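Local atomic coordinates of blue (Type 1) copper domain protein (Nitrosopumilus maritimus, PDB entry 5FC9), a protein that binds copper in an open mononuclear type 1 site within this plastocyanin/azurin-family domain and probably serves in electron transfer. Residues V28-S39 against L62-E73. Numbering follows the deposited sequence.
Sequences VGTTVTWTNDDS and LNTGDRFEHVFE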
ATOM      1  N   VAL A  28      -4.343  32.494 -13.439  1.00 32.45           N
ATOM      2  CA  VAL A  28      -5.436  32.950 -12.588  1.00 31.51           C
ATOM      3  C   VAL A  28      -6.685  33.283 -13.411  1.00 30.98           C
ATOM      4  O   VAL A  28      -6.577  33.769 -14.534  1.00 31.81           O
ATOM      5  CB  VAL A  28      -4.980  34.175 -11.755  1.00 39.17           C
ATOM      6  CG1 VAL A  28      -4.450  35.274 -12.667  1.00 41.82           C
ATOM      7  CG2 VAL A  28      -6.093  34.685 -10.882  1.00 37.52           C
ATOM      8  N   GLY A  29      -7.860  32.969 -12.869  1.00 32.37           N
ATOM      9  CA  GLY A  29      -9.122  33.221 -13.545  1.00 31.12           C
ATOM     10  C   GLY A  29      -9.636  32.057 -14.375  1.00 31.57           C
ATOM     11  O   GLY A  29     -10.712  32.138 -14.960  1.00 31.09           O
ATOM     12  N   THR A  30      -8.868  30.972 -14.418  1.00 26.30           N
ATOM     13  CA  THR A  30      -9.196  29.808 -15.238  1.00 27.12           C
ATOM     14  C   THR A  30     -10.318  28.971 -14.616  1.00 24.05           C
ATOM     15  O   THR A  30     -10.399  28.833 -13.395  1.00 24.02           O
ATOM     16  CB  THR A  30      -7.943  28.925 -15.453  1.00 27.25           C
ATOM     17  OG1 THR A  30      -6.928  29.686 -16.118  1.00 32.25           O
ATOM     18  CG2 THR A  30      -8.263  27.692 -16.284  1.00 26.67           C
ATOM     19  N   THR A  31     -11.199  28.445 -15.467  1.00 22.33           N
ATOM     20  CA  THR A  31     -12.201  27.478 -15.056  1.00 24.43           C
ATOM     21  C   THR A  31     -11.624  26.074 -15.210  1.00 21.04           C
ATOM     22  O   THR A  31     -11.244  25.669 -16.311  1.00 21.20           O
ATOM     23  CB  THR A  31     -13.495  27.596 -15.893  1.00 25.19           C
ATOM     24  OG1 THR A  31     -14.119  28.862 -15.638  1.00 28.16           O
ATOM     25  CG2 THR A  31     -14.466  26.480 -15.531  1.00 25.77           C
ATOM     26  N   VAL A  32     -11.542  25.350 -14.092  1.00 20.00           N
ATOM     27  CA  VAL A  32     -11.031  23.984 -14.092  1.00 18.59           C
ATOM     28  C   VAL A  32     -12.190  22.991 -14.086  1.00 19.06           C
ATOM     29  O   VAL A  32     -13.155  23.164 -13.347  1.00 17.84           O
ATOM     30  CB  VAL A  32     -10.123  23.732 -12.870  1.00 18.57           C
ATOM     31  CG1 VAL A  32      -9.724  22.257 -12.787  1.00 19.14           C
ATOM     32  CG2 VAL A  32      -8.902  24.617 -12.955  1.00 19.83           C
ATOM     33  N   THR A  33     -12.101  21.963 -14.928  1.00 18.28           N
ATOM     34  CA  THR A  33     -13.147  20.951 -15.002  1.00 18.19           C
ATOM     35  C   THR A  33     -12.600  19.571 -14.656  1.00 16.53           C
ATOM     36  O   THR A  33     -11.690  19.083 -15.324  1.00 18.41           O
ATOM     37  CB  THR A  33     -13.781  20.886 -16.405  1.00 22.30           C
ATOM     38  OG1 THR A  33     -14.275  22.184 -16.761  1.00 25.65           O
ATOM     39  CG2 THR A  33     -14.932  19.891 -16.426  1.00 21.24           C
ATOM     40  N   TRP A  34     -13.162  18.966 -13.620  1.00 16.07           N
ATOM     41  CA  TRP A  34     -12.866  17.569 -13.292  1.00 17.23           C
ATOM     42  C   TRP A  34     -13.892  16.660 -13.942  1.00 16.93           C
ATOM     43  O   TRP A  34     -15.081  16.971 -13.926  1.00 16.21           O
ATOM     44  CB  TRP A  34     -12.903  17.314 -11.782  1.00 18.09           C
ATOM     45  CG  TRP A  34     -11.752  17.826 -10.962  1.00 16.85           C
ATOM     46  CD1 TRP A  34     -10.677  17.098 -10.514  1.00 19.89           C
ATOM     47  CD2 TRP A  34     -11.597  19.139 -10.417  1.00 16.40           C
ATOM     48  NE1 TRP A  34      -9.854  17.887  -9.748  1.00 17.78           N
ATOM     49  CE2 TRP A  34     -10.391  19.151  -9.679  1.00 18.33           C
ATOM     50  CE3 TRP A  34     -12.346  20.321 -10.501  1.00 17.98           C
ATOM     51  CZ2 TRP A  34      -9.927  20.281  -9.023  1.00 19.12           C
ATOM     52  CZ3 TRP A  34     -11.880  21.451  -9.845  1.00 20.27           C
ATOM     53  CH2 TRP A  34     -10.679  21.422  -9.125  1.00 20.73           C
ATOM     54  N   THR A  35     -13.449  15.521 -14.470  1.00 15.11           N
ATOM     55  CA  THR A  35     -14.376  14.530 -14.987  1.00 15.95           C
ATOM     56  C   THR A  35     -14.102  13.199 -14.301  1.00 14.52           C
ATOM     57  O   THR A  35     -12.947  12.784 -14.213  1.00 16.14           O
ATOM     58  CB  THR A  35     -14.245  14.357 -16.507  1.00 19.79           C
ATOM     59  OG1 THR A  35     -14.536  15.608 -17.148  1.00 19.03           O
ATOM     60  CG2 THR A  35     -15.225  13.313 -17.009  1.00 19.48           C
ATOM     61  N   ASN A  36     -15.153  12.545 -13.820  1.00 14.38           N
ATOM     62  CA  ASN A  36     -14.996  11.199 -13.276  1.00 15.89           C
ATOM     63  C   ASN A  36     -15.106  10.131 -14.368  1.00 14.52           C
ATOM     64  O   ASN A  36     -16.204   9.813 -14.815  1.00 15.57           O
ATOM     65  CB  ASN A  36     -16.029  10.922 -12.182  1.00 15.84           C
ATOM     66  CG  ASN A  36     -15.801   9.571 -11.504  1.00 14.39           C
ATOM     67  OD1 ASN A  36     -14.768   8.956 -11.719  1.00 15.45           O
ATOM     68  ND2 ASN A  36     -16.761   9.111 -10.701  1.00 14.40           N
ATOM     69  N   ASP A  37     -13.968   9.581 -14.780  1.00 15.11           N
ATOM     70  CA  ASP A  37     -13.950   8.514 -15.783  1.00 16.48           C
ATOM     71  C   ASP A  37     -13.896   7.144 -15.123  1.00 16.49           C
ATOM     72  O   ASP A  37     -13.900   6.119 -15.804  1.00 18.21           O
ATOM     73  CB  ASP A  37     -12.758   8.666 -16.726  1.00 19.70           C
ATOM     74  CG  ASP A  37     -12.999   9.674 -17.827  1.00 23.47           C
ATOM     75  OD1 ASP A  37     -14.141  10.153 -17.983  1.00 25.95           O
ATOM     76  OD2 ASP A  37     -12.033   9.968 -18.558  1.00 30.69           O
ATOM     77  N   ASP A  38     -13.861   7.131 -13.794  1.00 14.86           N
ATOM     78  CA  ASP A  38     -13.771   5.879 -13.044  1.00 15.56           C
ATOM     79  C   ASP A  38     -15.143   5.205 -12.935  1.00 18.09           C
ATOM     80  O   ASP A  38     -16.178   5.821 -13.211  1.00 16.55           O
ATOM     81  CB  ASP A  38     -13.192   6.158 -11.648  1.00 13.99           C
ATOM     82  CG  ASP A  38     -12.497   4.953 -11.040  1.00 17.45           C
ATOM     83  OD1 ASP A  38     -12.508   3.862 -11.658  1.00 16.70           O
ATOM     84  OD2 ASP A  38     -11.953   5.114  -9.929  1.00 15.10           O
ATOM     85  N   SER A  39     -15.150   3.947 -12.510  1.00 16.04           N
ATOM     86  CA  SER A  39     -16.370   3.153 -12.409  1.00 16.83           C
ATOM     87  C   SER A  39     -17.013   3.159 -11.028  1.00 16.59           C
ATOM     88  O   SER A  39     -17.895   2.333 -10.749  1.00 18.47           O
ATOM     89  CB  SER A  39     -16.074   1.704 -12.807  1.00 19.38           C
ATOM     90  OG  SER A  39     -15.100   1.154 -11.921  1.00 25.21           O
ATOM     91  N   LEU A  62     -19.692  12.633  -7.515  1.00 18.39           N
ATOM     92  CA  LEU A  62     -19.582  12.564  -8.965  1.00 15.61           C
ATOM     93  C   LEU A  62     -19.803  11.134  -9.415  1.00 17.18           C
ATOM     94  O   LEU A  62     -18.973  10.259  -9.141  1.00 17.57           O
ATOM     95  CB  LEU A  62     -18.213  13.045  -9.443  1.00 16.23           C
ATOM     96  CG  LEU A  62     -17.822  14.437  -8.944  1.00 18.10           C
ATOM     97  CD1 LEU A  62     -16.401  14.790  -9.370  1.00 20.74           C
ATOM     98  CD2 LEU A  62     -18.815  15.456  -9.477  1.00 21.59           C
ATOM     99  N   ASN A  63     -20.925  10.894 -10.085  1.00 17.10           N
ATOM    100  CA  ASN A  63     -21.141   9.601 -10.727  1.00 16.22           C
ATOM    101  C   ASN A  63     -20.203   9.440 -11.911  1.00 14.48           C
ATOM    102  O   ASN A  63     -19.497  10.367 -12.298  1.00 16.75           O
ATOM    103  CB  ASN A  63     -22.597   9.467 -11.178  1.00 19.67           C
ATOM    104  CG  ASN A  63     -23.575   9.611 -10.028  1.00 22.81           C
ATOM    105  OD1 ASN A  63     -23.423   8.976  -8.997  1.00 25.88           O
ATOM    106  ND2 ASN A  63     -24.580  10.463 -10.203  1.00 26.83           N
ATOM    107  N   THR A  64     -20.185   8.247 -12.492  1.00 18.15           N
ATOM    108  CA  THR A  64     -19.368   8.017 -13.668  1.00 15.63           C
ATOM    109  C   THR A  64     -19.816   8.928 -14.812  1.00 17.59           C
ATOM    110  O   THR A  64     -21.007   8.973 -15.155  1.00 20.23           O
ATOM    111  CB  THR A  64     -19.429   6.537 -14.081  1.00 16.29           C
ATOM    112  OG1 THR A  64     -18.949   5.743 -12.982  1.00 16.41           O
ATOM    113  CG2 THR A  64     -18.573   6.288 -15.308  1.00 17.69           C
ATOM    114  N   GLY A  65     -18.869   9.662 -15.385  1.00 15.30           N
ATOM    115  CA  GLY A  65     -19.174  10.608 -16.449  1.00 18.34           C
ATOM    116  C   GLY A  65     -19.495  12.011 -15.980  1.00 20.57           C
ATOM    117  O   GLY A  65     -19.522  12.939 -16.797  1.00 21.99           O
ATOM    118  N   ASP A  66     -19.740  12.172 -14.681  1.00 16.91           N
ATOM    119  CA  ASP A  66     -20.065  13.492 -14.126  1.00 17.53           C
ATOM    120  C   ASP A  66     -18.863  14.415 -14.106  1.00 20.10           C
ATOM    121  O   ASP A  66     -17.704  13.981 -14.050  1.00 17.68           O
ATOM    122  CB  ASP A  66     -20.619  13.384 -12.700  1.00 19.04           C
ATOM    123  CG  ASP A  66     -22.072  12.994 -12.664  1.00 19.99           C
ATOM    124  OD1 ASP A  66     -22.705  12.946 -13.744  1.00 25.18           O
ATOM    125  OD2 ASP A  66     -22.584  12.756 -11.551  1.00 22.46           O
ATOM    126  N   ARG A  67     -19.167  15.706 -14.112  1.00 18.60           N
ATOM    127  CA  ARG A  67     -18.155  16.745 -14.139  1.00 17.82           C
ATOM    128  C   ARG A  67     -18.366  17.721 -13.000  1.00 17.92           C
ATOM    129  O   ARG A  67     -19.481  17.872 -12.492  1.00 17.85           O
ATOM    130  CB  ARG A  67     -18.179  17.482 -15.478  1.00 22.12           C
ATOM    131  CG  ARG A  67     -17.839  16.584 -16.654  1.00 26.31           C
ATOM    132  CD  ARG A  67     -17.479  17.361 -17.905  1.00 32.84           C
ATOM    133  NE  ARG A  67     -16.584  16.573 -18.749  1.00 36.03           N
ATOM    134  CZ  ARG A  67     -16.966  15.869 -19.810  1.00 40.15           C
ATOM    135  NH1 ARG A  67     -18.240  15.862 -20.186  1.00 40.70           N
ATOM    136  NH2 ARG A  67     -16.069  15.179 -20.501  1.00 41.21           N
ATOM    137  N   PHE A  68     -17.281  18.364 -12.591  1.00 18.48           N
ATOM    138  CA  PHE A  68     -17.333  19.401 -11.564  1.00 18.72           C
ATOM    139  C   PHE A  68     -16.415  20.533 -11.978  1.00 18.49           C
ATOM    140  O   PHE A  68     -15.299  20.296 -12.435  1.00 18.49           O
ATOM    141  CB  PHE A  68     -16.920  18.841 -10.197  1.00 18.20           C
ATOM    142  CG  PHE A  68     -16.712  19.905  -9.147  1.00 18.11           C
ATOM    143  CD1 PHE A  68     -17.790  20.614  -8.637  1.00 20.55           C
ATOM    144  CD2 PHE A  68     -15.437  20.183  -8.673  1.00 18.95           C
ATOM    145  CE1 PHE A  68     -17.597  21.593  -7.664  1.00 21.52           C
ATOM    146  CE2 PHE A  68     -15.234  21.158  -7.711  1.00 21.81           C
ATOM    147  CZ  PHE A  68     -16.317  21.865  -7.207  1.00 22.33           C
ATOM    148  N   GLU A  69     -16.892  21.771 -11.844  1.00 21.76           N
ATOM    149  CA  GLU A  69     -16.106  22.923 -12.268  1.00 19.16           C
ATOM    150  C   GLU A  69     -15.868  23.894 -11.120  1.00 19.30           C
ATOM    151  O   GLU A  69     -16.714  24.050 -10.241  1.00 22.16           O
ATOM    152  CB  GLU A  69     -16.795  23.658 -13.423  1.00 19.83           C
ATOM    153  CG  GLU A  69     -16.927  22.828 -14.693  1.00 26.47           C
ATOM    154  CD  GLU A  69     -17.174  23.672 -15.930  1.00 35.26           C
ATOM    155  OE1 GLU A  69     -17.800  24.748 -15.803  1.00 33.55           O
ATOM    156  OE2 GLU A  69     -16.732  23.264 -17.029  1.00 37.05           O
ATOM    157  N   HIS A  70     -14.703  24.530 -11.142  1.00 18.65           N
ATOM    158  CA  HIS A  70     -14.416  25.638 -10.229  1.00 20.43           C
ATOM    159  C   HIS A  70     -13.552  26.698 -10.908  1.00 19.50           C
ATOM    160  O   HIS A  70     -12.577  26.377 -11.599  1.00 21.13           O
ATOM    161  CB  HIS A  70     -13.723  25.129  -8.966  1.00 20.93           C
ATOM    162  CG  HIS A  70     -13.450  26.198  -7.952  1.00 18.84           C
ATOM    163  ND1 HIS A  70     -14.444  26.758  -7.179  1.00 22.07           N
ATOM    164  CD2 HIS A  70     -12.295  26.795  -7.573  1.00 21.27           C
ATOM    165  CE1 HIS A  70     -13.913  27.659  -6.370  1.00 21.93           C
ATOM    166  NE2 HIS A  70     -12.612  27.704  -6.591  1.00 22.47           N
ATOM    167  N   VAL A  71     -13.909  27.968 -10.710  1.00 22.17           N
ATOM    168  CA  VAL A  71     -13.096  29.059 -11.229  1.00 23.56           C
ATOM    169  C   VAL A  71     -12.061  29.488 -10.191  1.00 21.02           C
ATOM    170  O   VAL A  71     -12.416  29.862  -9.077  1.00 23.74           O
ATOM    171  CB  VAL A  71     -13.957  30.280 -11.634  1.00 27.32           C
ATOM    172  CG1 VAL A  71     -13.078  31.350 -12.252  1.00 31.29           C
ATOM    173  CG2 VAL A  71     -15.050  29.864 -12.608  1.00 26.15           C
ATOM    174  N   PHE A  72     -10.787  29.424 -10.568  1.00 23.15           N
ATOM    175  CA  PHE A  72      -9.695  29.797  -9.673  1.00 28.16           C
ATOM    176  C   PHE A  72      -9.270  31.246  -9.919  1.00 28.36           C
ATOM    177  O   PHE A  72      -8.596  31.536 -10.904  1.00 31.28           O
ATOM    178  CB  PHE A  72      -8.501  28.855  -9.860  1.00 24.62           C
ATOM    179  CG  PHE A  72      -8.688  27.507  -9.228  1.00 23.56           C
ATOM    180  CD1 PHE A  72      -9.331  26.488  -9.914  1.00 20.69           C
ATOM    181  CD2 PHE A  72      -8.215  27.254  -7.950  1.00 23.14           C
ATOM    182  CE1 PHE A  72      -9.501  25.235  -9.331  1.00 19.99           C
ATOM    183  CE2 PHE A  72      -8.387  26.010  -7.362  1.00 22.49           C
ATOM    184  CZ  PHE A  72      -9.033  25.000  -8.058  1.00 20.36           C
ATOM    185  N   GLU A  73      -9.657  32.141  -9.017  1.00 37.64           N
ATOM    186  CA  GLU A  73      -9.414  33.571  -9.203  1.00 42.50           C
ATOM    187  C   GLU A  73      -8.253  34.103  -8.357  1.00 43.80           C
ATOM    188  O   GLU A  73      -7.917  35.284  -8.460  1.00 43.19           O
ATOM    189  CB  GLU A  73     -10.673  34.376  -8.874  1.00 47.95           C
ATOM    190  CG  GLU A  73     -11.843  34.158  -9.816  1.00 47.20           C
ATOM    191  CD  GLU A  73     -13.170  34.185  -9.076  1.00 50.59           C
ATOM    192  OE1 GLU A  73     -13.201  33.725  -7.918  1.00 50.61           O
ATOM    193  OE2 GLU A  73     -14.162  34.675  -9.648  1.00 58.24           O
TER
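The side-chain amide nitrogen of Asn-36, ND2, donates to Leu-62 O at 2.9 Å, more weakly to Asn-63 O, and to Val-40 O just beyond its own segment. CG lies anti to the backbone N (chi1 -175°), which carries the amide across to the 62-66 loop, while OD1 accepts Asp-38 N in an Asx turn. With an alanine here the Leu-62 carbonyl would probably lose this donor, and the turn to Asp-38 would be less firmly set. The backbone of Asn-36 is gripped as well, its N by Asp-66 O and its O by Gly-65 N (2.7 Å), at the type II turn Asn-63 to Asp-66. Thr-64 OG1 gives its proton to a lone pair of Asp-38 O, in the carbonyl plane; Asp-38 OD2 is hydrogen-bonded to NE2 of His-42, a copper ligand.

Strands 30-36 and 67-72 then run antiparallel. On one face Thr-33 OG1 reaches Glu-69 OE2 (2.7 Å) from above the carboxylate plane, and Arg-67 NE donates to Thr-35 OG1 at a bent 134°. On the face of Trp-34 and Phe-72, the Trp-34 and Phe-68 side chains lie side by side, pointing the same way, Trp-34 CE3 to Phe-68 CD2 3.6 Å, their ring planes turned 34° apart. Trp-34 CH2 points at the edge of the Phe-72 ring, and Val-32 CG2 packs against Phe-72 CD1 (3.6 Å). Tyr-80 and Val-92 of the facing sheet continue this core. At the far end Gly-29 and Thr-30 both oppose Phe-72 in a G1 beta bulge. A strand pair that turns Trp-34 and Phe-72 into the space between two sheets belongs to the cupredoxin beta-sandwich, here with its Asn-36 end beside the type 1 copper site.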